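Local atomic coordinates of dipeptide Epimerase (Enterococcus faecalis V583, PDB entry 3JVA), a protein that is an enzyme of the mandelate racemase/muconate lactonizing enzyme family, built from a capping domain and a barrel domain that holds a magnesium ion. Residues Asp30-Glu35 against Ala60-Thr65; Phe53-Thr58 against Gly291-Glu296. All blocks are in the same frame, centred on the assembly; numbering follows the deposited sequence.

Contact 1: residues Asp30-Glu35 against Ala60-Thr65; sequences DSAIVE and AGTLET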
ATOM      1  N   ASP B  30      24.490  23.011 -34.232  1.00 23.86           N
ATOM      2  CA  ASP B  30      23.555  23.266 -35.317  1.00 24.69           C
ATOM      3  C   ASP B  30      22.127  23.258 -34.788  1.00 24.19           C
ATOM      4  O   ASP B  30      21.602  22.213 -34.398  1.00 25.22           O
ATOM      5  CB  ASP B  30      23.747  22.217 -36.417  1.00 25.98           C
ATOM      6  CG  ASP B  30      25.183  22.172 -36.935  1.00 29.14           C
ATOM      7  OD1 ASP B  30      25.917  23.168 -36.742  1.00 29.49           O
ATOM      8  OD2 ASP B  30      25.582  21.154 -37.536  1.00 28.94           O
ATOM      9  N   SER B  31      21.503  24.432 -34.774  1.00 21.33           N
ATOM     10  CA  SER B  31      20.148  24.568 -34.259  1.00 20.79           C
ATOM     11  C   SER B  31      19.219  25.333 -35.187  1.00 21.12           C
ATOM     12  O   SER B  31      19.625  25.828 -36.240  1.00 21.33           O
ATOM     13  CB  SER B  31      20.181  25.289 -32.913  1.00 19.38           C
ATOM     14  OG  SER B  31      20.788  26.567 -33.056  1.00 20.24           O
ATOM     15  N   ALA B  32      17.965  25.429 -34.770  1.00 19.96           N
ATOM     16  CA  ALA B  32      16.963  26.153 -35.530  1.00 18.38           C
ATOM     17  C   ALA B  32      16.725  27.469 -34.807  1.00 18.35           C
ATOM     18  O   ALA B  32      16.587  27.488 -33.585  1.00 18.33           O
ATOM     19  CB  ALA B  32      15.669  25.337 -35.594  1.00 18.68           C
ATOM     20  N   ILE B  33      16.720  28.570 -35.550  1.00 18.17           N
ATOM     21  CA  ILE B  33      16.455  29.870 -34.955  1.00 18.30           C
ATOM     22  C   ILE B  33      15.196  30.422 -35.602  1.00 20.19           C
ATOM     23  O   ILE B  33      15.081  30.460 -36.827  1.00 19.31           O
ATOM     24  CB  ILE B  33      17.638  30.858 -35.152  1.00 19.71           C
ATOM     25  CG1 ILE B  33      18.816  30.419 -34.277  1.00 20.66           C
ATOM     26  CG2 ILE B  33      17.208  32.273 -34.778  1.00 21.15           C
ATOM     27  CD1 ILE B  33      20.027  31.338 -34.332  1.00 21.90           C
ATOM     28  N   VAL B  34      14.247  30.831 -34.767  1.00 20.05           N
ATOM     29  CA  VAL B  34      12.979  31.356 -35.248  1.00 22.78           C
ATOM     30  C   VAL B  34      12.824  32.831 -34.935  1.00 23.42           C
ATOM     31  O   VAL B  34      13.324  33.331 -33.924  1.00 21.89           O
ATOM     32  CB  VAL B  34      11.784  30.603 -34.611  1.00 26.94           C
ATOM     33  CG1 VAL B  34      10.463  31.154 -35.152  1.00 29.50           C
ATOM     34  CG2 VAL B  34      11.884  29.119 -34.913  1.00 26.70           C
ATOM     35  N   GLU B  35      12.140  33.527 -35.831  1.00 23.13           N
ATOM     36  CA  GLU B  35      11.863  34.936 -35.650  1.00 25.45           C
ATOM     37  C   GLU B  35      10.374  35.080 -35.906  1.00 23.87           C
ATOM     38  O   GLU B  35       9.901  34.820 -37.014  1.00 24.40           O
ATOM     39  CB  GLU B  35      12.660  35.778 -36.652  1.00 29.40           C
ATOM     40  CG  GLU B  35      14.164  35.701 -36.450  1.00 37.99           C
ATOM     41  CD  GLU B  35      14.932  36.531 -37.463  1.00 41.76           C
ATOM     42  OE1 GLU B  35      14.607  37.730 -37.607  1.00 43.93           O
ATOM     43  OE2 GLU B  35      15.858  35.988 -38.106  1.00 43.81           O
ATOM     44  N   ALA B  60      16.634  18.532 -38.804  1.00 21.18           N
ATOM     45  CA  ALA B  60      15.686  18.421 -39.916  1.00 21.92           C
ATOM     46  C   ALA B  60      14.242  18.293 -39.431  1.00 20.81           C
ATOM     47  O   ALA B  60      13.335  18.942 -39.970  1.00 20.09           O
ATOM     48  CB  ALA B  60      16.050  17.230 -40.803  1.00 21.81           C
ATOM     49  N   GLY B  61      14.026  17.454 -38.422  1.00 20.85           N
ATOM     50  CA  GLY B  61      12.682  17.279 -37.897  1.00 22.16           C
ATOM     51  C   GLY B  61      12.202  18.530 -37.182  1.00 21.91           C
ATOM     52  O   GLY B  61      11.031  18.907 -37.261  1.00 22.32           O
ATOM     53  N   THR B  62      13.114  19.186 -36.476  1.00 20.57           N
ATOM     54  CA  THR B  62      12.763  20.400 -35.746  1.00 19.46           C
ATOM     55  C   THR B  62      12.388  21.521 -36.711  1.00 20.09           C
ATOM     56  O   THR B  62      11.424  22.254 -36.478  1.00 20.60           O
ATOM     57  CB  THR B  62      13.926  20.842 -34.846  1.00 18.73           C
ATOM     58  OG1 THR B  62      14.169  19.816 -33.875  1.00 19.29           O
ATOM     59  CG2 THR B  62      13.585  22.144 -34.117  1.00 18.26           C
ATOM     60  N   LEU B  63      13.146  21.659 -37.793  1.00 20.46           N
ATOM     61  CA  LEU B  63      12.843  22.690 -38.780  1.00 21.53           C
ATOM     62  C   LEU B  63      11.472  22.430 -39.398  1.00 22.33           C
ATOM     63  O   LEU B  63      10.656  23.346 -39.524  1.00 23.10           O
ATOM     64  CB  LEU B  63      13.917  22.724 -39.873  1.00 21.99           C
ATOM     65  CG  LEU B  63      15.289  23.258 -39.446  1.00 23.12           C
ATOM     66  CD1 LEU B  63      16.301  23.023 -40.555  1.00 23.71           C
ATOM     67  CD2 LEU B  63      15.182  24.752 -39.114  1.00 23.38           C
ATOM     68  N   GLU B  64      11.210  21.181 -39.778  1.00 21.50           N
ATOM     69  CA  GLU B  64       9.924  20.839 -40.378  1.00 22.62           C
ATOM     70  C   GLU B  64       8.760  21.133 -39.433  1.00 22.52           C
ATOM     71  O   GLU B  64       7.750  21.726 -39.834  1.00 23.85           O
ATOM     72  CB  GLU B  64       9.894  19.361 -40.797  1.00 23.74           C
ATOM     73  CG  GLU B  64       8.505  18.870 -41.221  1.00 27.13           C
ATOM     74  CD  GLU B  64       8.506  17.499 -41.890  1.00 30.08           C
ATOM     75  OE1 GLU B  64       9.340  16.641 -41.538  1.00 31.35           O
ATOM     76  OE2 GLU B  64       7.647  17.269 -42.766  1.00 33.06           O
ATOM     77  N   THR B  65       8.899  20.728 -38.177  1.00 22.26           N
ATOM     78  CA  THR B  65       7.840  20.951 -37.202  1.00 20.88           C
ATOM     79  C   THR B  65       7.617  22.435 -36.940  1.00 21.90           C
ATOM     80  O   THR B  65       6.478  22.889 -36.863  1.00 21.06           O
ATOM     81  CB  THR B  65       8.149  20.230 -35.874  1.00 21.85           C
ATOM     82  OG1 THR B  65       8.306  18.829 -36.126  1.00 20.88           O
ATOM     83  CG2 THR B  65       7.015  20.435 -34.870  1.00 18.93           C
TER
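L63 and A32 meet methyl to methyl, and T62 adds a second, looser touch. The leucine reaches the strand by one branch. Its CB lies 5.3 Å from A32 CB and makes no close contact there. CG is turned beside the backbone N of L63, anti to the carbonyl carbon (chi1 -70°), and this swings the branched end toward the strand. L63 CG is already nearer, 4.4 Å from A32 CB. At the fork, CD1 carries the chain on in an extended line and stays 5.5 Å from A32 CB. CD2 leaves the fork on the strand side and packs on A32 CB at 3.6 Å. This is the sheet-and-helix part of the N-terminal capping domain of the enolase superfamily: helix 59-73 lies over one face of the antiparallel sheet, with strand 29-38 beneath it. The CA atoms of A32 and L63 are 6.3 Å apart, a close approach that fits the small alanine side chain. T62 touches the same A32 methyl by its CG2, anti to the backbone N, at 4.1 Å from A32 CB. Its OG1 turns back along the helix and hydrogen-bonds to T58 O, so the polar atom of this buried threonine is satisfied. I66, one helical turn past T62, extends the apolar layer to A32 and V34. S31 and I33 point to the other face of the sheet, where S31 OG bonds to E47. On the side turned to the second subunit, E64 OE1 hydrogen-bonds to A60 N of that subunit.

Contact 2: residues Phe53-Thr58 against Gly291-Glu296; sequences FITGET and GCMAEE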
ATOM      1  N   PHE B  53      20.726  12.233 -29.250  1.00 23.50           N
ATOM      2  CA  PHE B  53      21.106  11.262 -28.228  1.00 26.28           C
ATOM      3  C   PHE B  53      20.400  11.442 -26.882  1.00 26.15           C
ATOM      4  O   PHE B  53      20.472  10.561 -26.028  1.00 26.31           O
ATOM      5  CB  PHE B  53      22.624  11.298 -28.032  1.00 29.65           C
ATOM      6  CG  PHE B  53      23.167  12.670 -27.775  1.00 31.45           C
ATOM      7  CD1 PHE B  53      23.178  13.200 -26.491  1.00 34.51           C
ATOM      8  CD2 PHE B  53      23.630  13.454 -28.827  1.00 33.24           C
ATOM      9  CE1 PHE B  53      23.639  14.499 -26.257  1.00 34.89           C
ATOM     10  CE2 PHE B  53      24.093  14.751 -28.604  1.00 34.84           C
ATOM     11  CZ  PHE B  53      24.097  15.273 -27.318  1.00 35.79           C
ATOM     12  N   ILE B  54      19.720  12.571 -26.695  1.00 25.09           N
ATOM     13  CA  ILE B  54      19.006  12.841 -25.447  1.00 25.15           C
ATOM     14  C   ILE B  54      17.493  12.859 -25.614  1.00 24.49           C
ATOM     15  O   ILE B  54      16.769  12.180 -24.881  1.00 24.38           O
ATOM     16  CB  ILE B  54      19.415  14.198 -24.824  1.00 28.40           C
ATOM     17  CG1 ILE B  54      20.871  14.145 -24.356  1.00 30.35           C
ATOM     18  CG2 ILE B  54      18.508  14.521 -23.635  1.00 26.55           C
ATOM     19  CD1 ILE B  54      21.370  15.446 -23.763  1.00 35.66           C
ATOM     20  N   THR B  55      17.014  13.633 -26.583  1.00 24.40           N
ATOM     21  CA  THR B  55      15.580  13.751 -26.820  1.00 24.55           C
ATOM     22  C   THR B  55      15.125  13.112 -28.123  1.00 24.73           C
ATOM     23  O   THR B  55      13.928  12.958 -28.351  1.00 25.11           O
ATOM     24  CB  THR B  55      15.153  15.227 -26.869  1.00 24.89           C
ATOM     25  OG1 THR B  55      15.844  15.878 -27.943  1.00 25.32           O
ATOM     26  CG2 THR B  55      15.484  15.927 -25.567  1.00 26.35           C
ATOM     27  N   GLY B  56      16.078  12.753 -28.977  1.00 23.17           N
ATOM     28  CA  GLY B  56      15.740  12.177 -30.268  1.00 22.58           C
ATOM     29  C   GLY B  56      15.470  13.279 -31.286  1.00 21.44           C
ATOM     30  O   GLY B  56      15.311  13.016 -32.476  1.00 21.88           O
ATOM     31  N   GLU B  57      15.431  14.523 -30.815  1.00 21.66           N
ATOM     32  CA  GLU B  57      15.170  15.669 -31.688  1.00 22.49           C
ATOM     33  C   GLU B  57      16.317  15.912 -32.673  1.00 22.06           C
ATOM     34  O   GLU B  57      17.483  15.962 -32.283  1.00 22.22           O
ATOM     35  CB  GLU B  57      14.949  16.934 -30.847  1.00 22.38           C
ATOM     36  CG  GLU B  57      13.741  16.871 -29.915  1.00 23.85           C
ATOM     37  CD  GLU B  57      12.424  17.051 -30.647  1.00 25.42           C
ATOM     38  OE1 GLU B  57      11.847  18.157 -30.569  1.00 23.95           O
ATOM     39  OE2 GLU B  57      11.967  16.092 -31.307  1.00 25.39           O
ATOM     40  N   THR B  58      15.974  16.062 -33.946  1.00 22.37           N
ATOM     41  CA  THR B  58      16.965  16.318 -34.988  1.00 24.81           C
ATOM     42  C   THR B  58      16.741  17.713 -35.565  1.00 23.68           C
ATOM     43  O   THR B  58      15.666  18.292 -35.409  1.00 23.39           O
ATOM     44  CB  THR B  58      16.845  15.304 -36.135  1.00 24.55           C
ATOM     45  OG1 THR B  58      15.565  15.448 -36.764  1.00 25.62           O
ATOM     46  CG2 THR B  58      16.980  13.880 -35.604  1.00 28.67           C
ATOM     47  N   GLY B 291      19.529  23.503 -17.111  1.00 19.03           N
ATOM     48  CA  GLY B 291      20.705  23.254 -17.922  1.00 19.86           C
ATOM     49  C   GLY B 291      20.524  23.634 -19.378  1.00 19.65           C
ATOM     50  O   GLY B 291      19.634  24.420 -19.718  1.00 20.52           O
ATOM     51  N   CYS B 292      21.363  23.071 -20.244  1.00 19.39           N
ATOM     52  CA  CYS B 292      21.296  23.367 -21.668  1.00 20.63           C
ATOM     53  C   CYS B 292      21.752  22.186 -22.506  1.00 22.03           C
ATOM     54  O   CYS B 292      22.343  21.230 -21.989  1.00 21.69           O
ATOM     55  CB  CYS B 292      22.163  24.590 -21.998  1.00 18.65           C
ATOM     56  SG  CYS B 292      23.922  24.393 -21.598  1.00 23.12           S
ATOM     57  N   MET B 293      21.467  22.258 -23.804  1.00 22.44           N
ATOM     58  CA  MET B 293      21.844  21.206 -24.746  1.00 22.36           C
ATOM     59  C   MET B 293      23.213  21.534 -25.329  1.00 22.09           C
ATOM     60  O   MET B 293      23.648  22.685 -25.308  1.00 21.38           O
ATOM     61  CB  MET B 293      20.837  21.131 -25.901  1.00 22.55           C
ATOM     62  CG  MET B 293      19.387  21.042 -25.484  1.00 25.95           C
ATOM     63  SD  MET B 293      19.042  19.587 -24.496  1.00 28.74           S
ATOM     64  CE  MET B 293      19.165  18.318 -25.739  1.00 27.79           C
ATOM     65  N   ALA B 294      23.880  20.511 -25.853  1.00 22.60           N
ATOM     66  CA  ALA B 294      25.188  20.681 -26.467  1.00 23.63           C
ATOM     67  C   ALA B 294      25.029  21.499 -27.742  1.00 23.63           C
ATOM     68  O   ALA B 294      25.958  22.192 -28.171  1.00 25.71           O
ATOM     69  CB  ALA B 294      25.794  19.310 -26.798  1.00 24.22           C
ATOM     70  N   GLU B 295      23.842  21.435 -28.337  1.00 22.60           N
ATOM     71  CA  GLU B 295      23.599  22.154 -29.579  1.00 24.74           C
ATOM     72  C   GLU B 295      22.682  23.376 -29.536  1.00 24.08           C
ATOM     73  O   GLU B 295      21.980  23.655 -30.509  1.00 27.30           O
ATOM     74  CB  GLU B 295      23.127  21.178 -30.665  1.00 25.52           C
ATOM     75  CG  GLU B 295      24.148  20.077 -30.939  1.00 31.60           C
ATOM     76  CD  GLU B 295      24.136  19.580 -32.373  1.00 36.57           C
ATOM     77  OE1 GLU B 295      24.511  20.361 -33.281  1.00 36.09           O
ATOM     78  OE2 GLU B 295      23.758  18.409 -32.592  1.00 35.67           O
ATOM     79  N   GLU B 296      22.657  24.092 -28.415  1.00 21.55           N
ATOM     80  CA  GLU B 296      21.869  25.316 -28.382  1.00 21.30           C
ATOM     81  C   GLU B 296      22.850  26.465 -28.196  1.00 20.17           C
ATOM     82  O   GLU B 296      24.024  26.246 -27.874  1.00 20.03           O
ATOM     83  CB  GLU B 296      20.786  25.311 -27.294  1.00 22.62           C
ATOM     84  CG  GLU B 296      21.226  25.221 -25.861  1.00 22.28           C
ATOM     85  CD  GLU B 296      20.017  25.217 -24.941  1.00 24.57           C
ATOM     86  OE1 GLU B 296      19.314  26.250 -24.878  1.00 23.80           O
ATOM     87  OE2 GLU B 296      19.755  24.178 -24.304  1.00 24.53           O
TER
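I54 and M293 bring a capping-domain loop against a loop of the barrel, the domain pairing of the enolase superfamily. Segment 291-296 follows barrel strand 287-290, and M293 to E296 form a type I beta turn. The I54 side chain lies about 3 Å from a glycerol molecule and about 7 Å from the magnesium ion, which is consistent with a place at the edge of the pocket near the metal.

The direct contacts are apolar. The M293 chain bends at chi2 and chi3 (-60° and -72°), which carries CE over to the capping loop. There CE meets I54 CD1 at 4.1 Å and T55 CG2 at 4.4 Å. The I54 and M293 side chains run past each other in opposite directions. F53 uses the edge of its ring: CZ lies 4.4 Å from A294 CB, near the ring plane. F19 packs on both F53 and A294.

Each loop is also held by a hydrogen bond of its own. T55 OG1 accepts from E57 N at 3.2 Å, an ST turn, and also bonds to G51 O. In the barrel loop, E296 folds back on its own turn, and its OE2 takes M293 N at 2.6 Å on the anti side of the carboxylate.

How the contacts relate
After strands 3-21 and 24-27 the chain forms 30-35, part of strand 29-38 in the capping domain. It then runs through loop 53-58 and enters helix 59-73, where 60-65 closes a loop of 24 intervening residues at contact 1. T58 caps this helix with its OG1 on G61 N. Contact 2 opens inside that loop and closes only at 291-296, 233 residues after T58, so the two contacts cross. Contact 1 joins strand and helix within one domain; contact 2 ties that domain to the barrel. They also touch directly: D30 N lies 2.8 Å from E295 OE1, probably a hydrogen bond, and S31 CB packs on E295 O. Both contacts reach the second subunit.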